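Local coordinates for protein single-stranded DNA specific exonuclease RecJ (Thermus thermophilus, PDB 2ZXR) that degrades single-stranded DNA exonucleolytically in the 5' to 3' direction, using divalent metal ions, preferably magnesium, and has no detectable activity on single-stranded RNA, at residues P539-L544 against G644-A649; V603-E608 against R633-Y638. One frame throughout, in Å; residues are numbered along the deposited sequence.

Interaction 1 (P539-L544 against G644-A649); sequences PFAYPL and GLFSEA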
loop_
_atom_site.group_PDB
_atom_site.type_symbol
_atom_site.label_atom_id
_atom_site.label_comp_id
_atom_site.label_asym_id
_atom_site.label_seq_id
_atom_site.Cartn_x
_atom_site.Cartn_y
_atom_site.Cartn_z
ATOM N N PRO A 539 19.890 -20.727 3.236
ATOM C CA PRO A 539 19.566 -22.027 3.835
ATOM C C PRO A 539 20.720 -22.856 4.379
ATOM O O PRO A 539 21.824 -22.783 3.869
ATOM C CB PRO A 539 18.805 -22.741 2.715
ATOM C CG PRO A 539 19.447 -22.216 1.476
ATOM C CD PRO A 539 19.763 -20.758 1.761
ATOM N N PHE A 540 20.454 -23.612 5.448
ATOM C CA PHE A 540 21.442 -24.505 6.048
ATOM C C PHE A 540 20.707 -25.786 6.479
ATOM O O PHE A 540 21.312 -26.852 6.603
ATOM C CB PHE A 540 22.170 -23.838 7.243
ATOM C CG PHE A 540 21.314 -23.667 8.477
ATOM C CD1 PHE A 540 21.143 -24.718 9.374
ATOM C CD2 PHE A 540 20.632 -22.460 8.709
ATOM C CE1 PHE A 540 20.292 -24.573 10.493
ATOM C CE2 PHE A 540 19.790 -22.300 9.810
ATOM C CZ PHE A 540 19.614 -23.356 10.712
ATOM N N ALA A 541 19.394 -25.690 6.673
ATOM C CA ALA A 541 18.591 -26.845 7.061
ATOM C C ALA A 541 17.577 -27.143 5.938
ATOM O O ALA A 541 16.773 -26.278 5.546
ATOM C CB ALA A 541 17.892 -26.567 8.379
ATOM N N TYR A 542 17.631 -28.375 5.434
ATOM C CA TYR A 542 16.804 -28.828 4.330
ATOM C C TYR A 542 15.794 -29.882 4.701
ATOM O O TYR A 542 16.161 -31.030 4.961
ATOM C CB TYR A 542 17.696 -29.364 3.216
ATOM C CG TYR A 542 18.596 -28.291 2.648
ATOM C CD1 TYR A 542 19.657 -27.775 3.391
ATOM C CD2 TYR A 542 18.353 -27.755 1.376
ATOM C CE1 TYR A 542 20.457 -26.757 2.882
ATOM C CE2 TYR A 542 19.143 -26.733 0.863
ATOM C CZ TYR A 542 20.185 -26.245 1.616
ATOM O OH TYR A 542 20.950 -25.232 1.097
ATOM N N PRO A 543 14.503 -29.509 4.723
ATOM C CA PRO A 543 13.421 -30.436 5.071
ATOM C C PRO A 543 13.424 -31.667 4.191
ATOM O O PRO A 543 13.554 -31.564 2.964
ATOM C CB PRO A 543 12.143 -29.607 4.854
ATOM C CG PRO A 543 12.589 -28.221 5.172
ATOM C CD PRO A 543 13.981 -28.143 4.529
ATOM N N LEU A 544 13.250 -32.815 4.835
ATOM C CA LEU A 544 13.180 -34.105 4.163
ATOM C C LEU A 544 12.027 -34.843 4.849
ATOM O O LEU A 544 11.919 -34.815 6.073
ATOM C CB LEU A 544 14.477 -34.881 4.371
ATOM C CG LEU A 544 14.627 -36.264 3.744
ATOM C CD1 LEU A 544 14.782 -36.145 2.236
ATOM C CD2 LEU A 544 15.869 -36.942 4.326
ATOM N N GLY A 644 14.945 -22.048 2.858
ATOM C CA GLY A 644 15.174 -20.720 3.408
ATOM C C GLY A 644 14.295 -20.359 4.596
ATOM O O GLY A 644 14.805 -19.903 5.621
ATOM N N LEU A 645 12.980 -20.566 4.451
ATOM C CA LEU A 645 11.983 -20.268 5.496
ATOM C C LEU A 645 12.125 -21.187 6.698
ATOM O O LEU A 645 11.959 -20.787 7.842
ATOM C CB LEU A 645 10.570 -20.404 4.911
ATOM C CG LEU A 645 10.215 -19.261 3.942
ATOM C CD1 LEU A 645 8.996 -19.575 3.074
ATOM C CD2 LEU A 645 10.004 -17.998 4.781
ATOM N N PHE A 646 12.434 -22.441 6.423
ATOM C CA PHE A 646 12.599 -23.422 7.489
ATOM C C PHE A 646 13.846 -23.053 8.277
ATOM O O PHE A 646 13.835 -23.054 9.509
ATOM C CB PHE A 646 12.772 -24.805 6.895
ATOM C CG PHE A 646 12.886 -25.867 7.917
ATOM C CD1 PHE A 646 11.768 -26.281 8.625
ATOM C CD2 PHE A 646 14.119 -26.440 8.200
ATOM C CE1 PHE A 646 11.878 -27.242 9.593
ATOM C CE2 PHE A 646 14.225 -27.408 9.172
ATOM C CZ PHE A 646 13.109 -27.808 9.865
ATOM N N SER A 647 14.922 -22.740 7.543
ATOM C CA SER A 647 16.181 -22.353 8.174
ATOM C C SER A 647 15.966 -21.089 8.999
ATOM O O SER A 647 16.448 -20.980 10.115
ATOM C CB SER A 647 17.267 -22.066 7.118
ATOM O OG SER A 647 17.702 -23.245 6.456
ATOM N N GLU A 648 15.241 -20.129 8.438
ATOM C CA GLU A 648 15.020 -18.881 9.148
ATOM C C GLU A 648 14.222 -19.140 10.408
ATOM O O GLU A 648 14.541 -18.625 11.497
ATOM C CB GLU A 648 14.269 -17.884 8.256
ATOM C CG GLU A 648 13.910 -16.612 8.982
ATOM C CD GLU A 648 13.135 -15.648 8.109
ATOM O OE1 GLU A 648 12.178 -16.082 7.421
ATOM O OE2 GLU A 648 13.489 -14.455 8.130
ATOM N N ALA A 649 13.174 -19.940 10.242
ATOM C CA ALA A 649 12.283 -20.286 11.330
ATOM C C ALA A 649 13.017 -21.042 12.431
ATOM O O ALA A 649 12.694 -20.910 13.621
ATOM C CB ALA A 649 11.135 -21.129 10.799
#

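Interaction 2 (V603-E608 against R633-Y638); sequences VALGRE and RLLFAY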
loop_
_atom_site.group_PDB
_atom_site.type_symbol
_atom_site.label_atom_id
_atom_site.label_comp_id
_atom_site.label_asym_id
_atom_site.label_seq_id
_atom_site.Cartn_x
_atom_site.Cartn_y
_atom_site.Cartn_z
ATOM N N VAL A 603 16.812 -32.195 7.404
ATOM C CA VAL A 603 16.036 -32.350 8.604
ATOM C C VAL A 603 14.665 -32.918 8.381
ATOM O O VAL A 603 13.931 -32.495 7.493
ATOM C CB VAL A 603 15.912 -30.991 9.324
ATOM C CG1 VAL A 603 15.152 -31.146 10.633
ATOM C CG2 VAL A 603 17.302 -30.406 9.538
ATOM N N ALA A 604 14.335 -33.904 9.195
ATOM C CA ALA A 604 13.035 -34.536 9.141
ATOM C C ALA A 604 12.470 -34.374 10.553
ATOM O O ALA A 604 13.218 -34.184 11.515
ATOM C CB ALA A 604 13.180 -36.018 8.787
ATOM N N LEU A 605 11.154 -34.414 10.674
ATOM C CA LEU A 605 10.538 -34.294 11.985
ATOM C C LEU A 605 9.820 -35.596 12.194
ATOM O O LEU A 605 10.160 -36.402 13.067
ATOM C CB LEU A 605 9.517 -33.168 11.997
ATOM C CG LEU A 605 10.063 -31.769 11.754
ATOM C CD1 LEU A 605 8.877 -30.815 11.604
ATOM C CD2 LEU A 605 11.000 -31.376 12.897
ATOM N N GLY A 606 8.829 -35.784 11.343
ATOM C CA GLY A 606 8.030 -36.976 11.395
ATOM C C GLY A 606 6.634 -36.814 10.833
ATOM O O GLY A 606 6.341 -35.904 10.043
ATOM N N ARG A 607 5.784 -37.745 11.252
ATOM C CA ARG A 607 4.391 -37.820 10.852
ATOM C C ARG A 607 3.656 -38.233 12.131
ATOM O O ARG A 607 2.482 -37.888 12.341
ATOM C CB ARG A 607 4.231 -38.878 9.747
ATOM C CG ARG A 607 2.857 -38.938 9.090
ATOM C CD ARG A 607 2.417 -37.570 8.589
ATOM N NE ARG A 607 1.920 -36.738 9.684
ATOM C CZ ARG A 607 1.456 -35.500 9.535
ATOM N NH1 ARG A 607 1.428 -34.937 8.331
ATOM N NH2 ARG A 607 1.007 -34.830 10.591
ATOM N N GLU A 608 4.374 -38.970 12.982
ATOM C CA GLU A 608 3.865 -39.435 14.280
ATOM C C GLU A 608 5.001 -39.254 15.293
ATOM O O GLU A 608 4.902 -39.682 16.446
ATOM C CB GLU A 608 3.453 -40.917 14.224
ATOM C CG GLU A 608 2.529 -41.282 13.062
ATOM C CD GLU A 608 3.268 -41.352 11.732
ATOM O OE1 GLU A 608 2.603 -41.498 10.678
ATOM O OE2 GLU A 608 4.518 -41.269 11.743
ATOM N N ARG A 633 5.277 -21.599 11.559
ATOM C CA ARG A 633 6.226 -21.333 10.466
ATOM C C ARG A 633 7.060 -22.583 10.192
ATOM O O ARG A 633 7.202 -22.997 9.045
ATOM C CB ARG A 633 7.201 -20.211 10.815
ATOM C CG ARG A 633 6.879 -18.876 10.206
ATOM C CD ARG A 633 6.810 -18.938 8.700
ATOM N NE ARG A 633 7.687 -17.927 8.137
ATOM C CZ ARG A 633 7.531 -16.619 8.295
ATOM N NH1 ARG A 633 6.521 -16.136 9.000
ATOM N NH2 ARG A 633 8.396 -15.803 7.732
ATOM N N LEU A 634 7.610 -23.173 11.252
ATOM C CA LEU A 634 8.442 -24.375 11.107
ATOM C C LEU A 634 7.704 -25.472 10.379
ATOM O O LEU A 634 8.203 -26.031 9.403
ATOM C CB LEU A 634 8.900 -24.904 12.478
ATOM C CG LEU A 634 10.154 -24.312 13.114
ATOM C CD1 LEU A 634 10.380 -24.935 14.495
ATOM C CD2 LEU A 634 11.357 -24.581 12.216
ATOM N N LEU A 635 6.504 -25.785 10.867
ATOM C CA LEU A 635 5.678 -26.814 10.251
ATOM C C LEU A 635 5.349 -26.482 8.821
ATOM O O LEU A 635 5.364 -27.366 7.969
ATOM C CB LEU A 635 4.358 -26.999 11.009
ATOM C CG LEU A 635 4.325 -27.890 12.248
ATOM C CD1 LEU A 635 4.771 -29.320 11.886
ATOM C CD2 LEU A 635 5.230 -27.307 13.282
ATOM N N PHE A 636 5.015 -25.214 8.555
ATOM C CA PHE A 636 4.662 -24.810 7.192
ATOM C C PHE A 636 5.852 -24.974 6.259
ATOM O O PHE A 636 5.717 -25.577 5.204
ATOM C CB PHE A 636 4.183 -23.345 7.133
ATOM C CG PHE A 636 3.978 -22.831 5.727
ATOM C CD1 PHE A 636 2.848 -23.196 4.987
ATOM C CD2 PHE A 636 4.955 -22.040 5.112
ATOM C CE1 PHE A 636 2.697 -22.789 3.652
ATOM C CE2 PHE A 636 4.817 -21.624 3.781
ATOM C CZ PHE A 636 3.685 -22.001 3.047
ATOM N N ALA A 637 7.010 -24.424 6.644
ATOM C CA ALA A 637 8.204 -24.533 5.810
ATOM C C ALA A 637 8.653 -25.984 5.672
ATOM O O ALA A 637 9.204 -26.365 4.636
ATOM C CB ALA A 637 9.358 -23.681 6.371
ATOM N N TYR A 638 8.434 -26.782 6.710
ATOM C CA TYR A 638 8.808 -28.199 6.642
ATOM C C TYR A 638 7.966 -28.892 5.574
ATOM O O TYR A 638 8.512 -29.484 4.639
ATOM C CB TYR A 638 8.607 -28.885 8.000
ATOM C CG TYR A 638 8.952 -30.357 7.981
ATOM C CD1 TYR A 638 7.954 -31.327 8.061
ATOM C CD2 TYR A 638 10.284 -30.781 7.887
ATOM C CE1 TYR A 638 8.263 -32.689 8.056
ATOM C CE2 TYR A 638 10.608 -32.131 7.877
ATOM C CZ TYR A 638 9.591 -33.090 7.964
ATOM O OH TYR A 638 9.905 -34.444 7.972
#

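Interaction 1 (P539-L544 against G644-A649)
S647 offers its hydroxyl to two successive backbone N-H groups, those of F540 and A541. The bonds from F540 N and A541 N to S647 OG are each 3.0 Å long and nearly straight, the first at 171°. The hydroxyl donates to the carbonyl O of P643, one turn back in its own helix. Three bonds therefore grip this buried oxygen and fix its rotation. With OG beside its own backbone N and anti to the carbonyl carbon (chi1 -70°), the hydroxyl points at the strand and can reach P643 O. The same OG sits over one face of the F540 ring, and S647 CB lies 3.7 Å from F540 CE2.

Strand 541-543 is an edge strand of the five-stranded parallel sheet in the RecJ C-terminal region. Helix 643-655 packs across it; the axes of the two short segments pass 7.3 Å apart, with their directions 123° apart. The side chain of F646 lies between the helix and the strand. Its CB meets P543 CG, its CG is nearer to that carbon, at 3.6 Å, and its CD1 also lies near it. P543 CG lies over one face of the ring, displaced toward the rim, and makes a CH-pi contact 4.0 Å from the F646 centroid. The rim then turns to A541: F646 CD2 is 3.8 Å from A541 CB, which lies at the ring edge in its plane. F646 CE2 also touches that methyl. V603, in the neighbouring strand 601-603, packs on both A541 and F646. P539 CB rests 3.9 Å from G644 N, where the two segments come close.

Interaction 2 (V603-E608 against R633-Y638)
Y638 OH accepts a hydrogen bond from L605 N, 3.0 Å long with an N-H...O angle of 162°. It also has a weak hydrogen bond to the carbonyl O of L544. The firm bond in this buried place is that from L605 N. A604 CA packs 3.3 Å from Y638 OH. The tyrosine reaches across from helix 624-639 because its CG stands anti to the backbone N (chi1 179°).

This helix meets the chain just where it leaves strand 601-603 of the parallel sheet in the RecJ C-terminal region. L605 lies across one face of the Y638 ring. Its CD1 makes a CH-pi contact 3.8 Å from the Y638 centroid, 17° off the normal. L605 CG touches the CD2 and CE2 side, and L605 CB comes near CZ, so the two side chains run past each other in opposite directions. V603 O sits at the ring edge, in plane, 3.4 Å from Y638 CE2. R641 makes a cation-pi contact with the same ring. L605 CD1 also approaches L635 CD1, at 4.4 Å. At the backbone angles of G606 a side chain would run into the carbonyl O of L605, and G606 O accepts a bond from R612.

From the N-terminal side, the chain first passes 539-544, the outer strand of the sheet. It reaches 603-608 at the end of the neighbouring parallel strand, then 633-638 in helix 624-639. Segment 644-649, in helix 643-655, comes last. Interaction 1 closes a loop of about 100 residues, and interaction 2 closes a shorter one nested wholly inside it. The strands join the two contacts directly, with probable hydrogen bonds from L544 N to V603 O and from V603 N to Y542 O. The consecutive helices pack together through A637 and F646. Interaction 1 thus ties helix 643-655 to the outer strand, and interaction 2 ties helix 624-639 to the chain leaving the strand beside it.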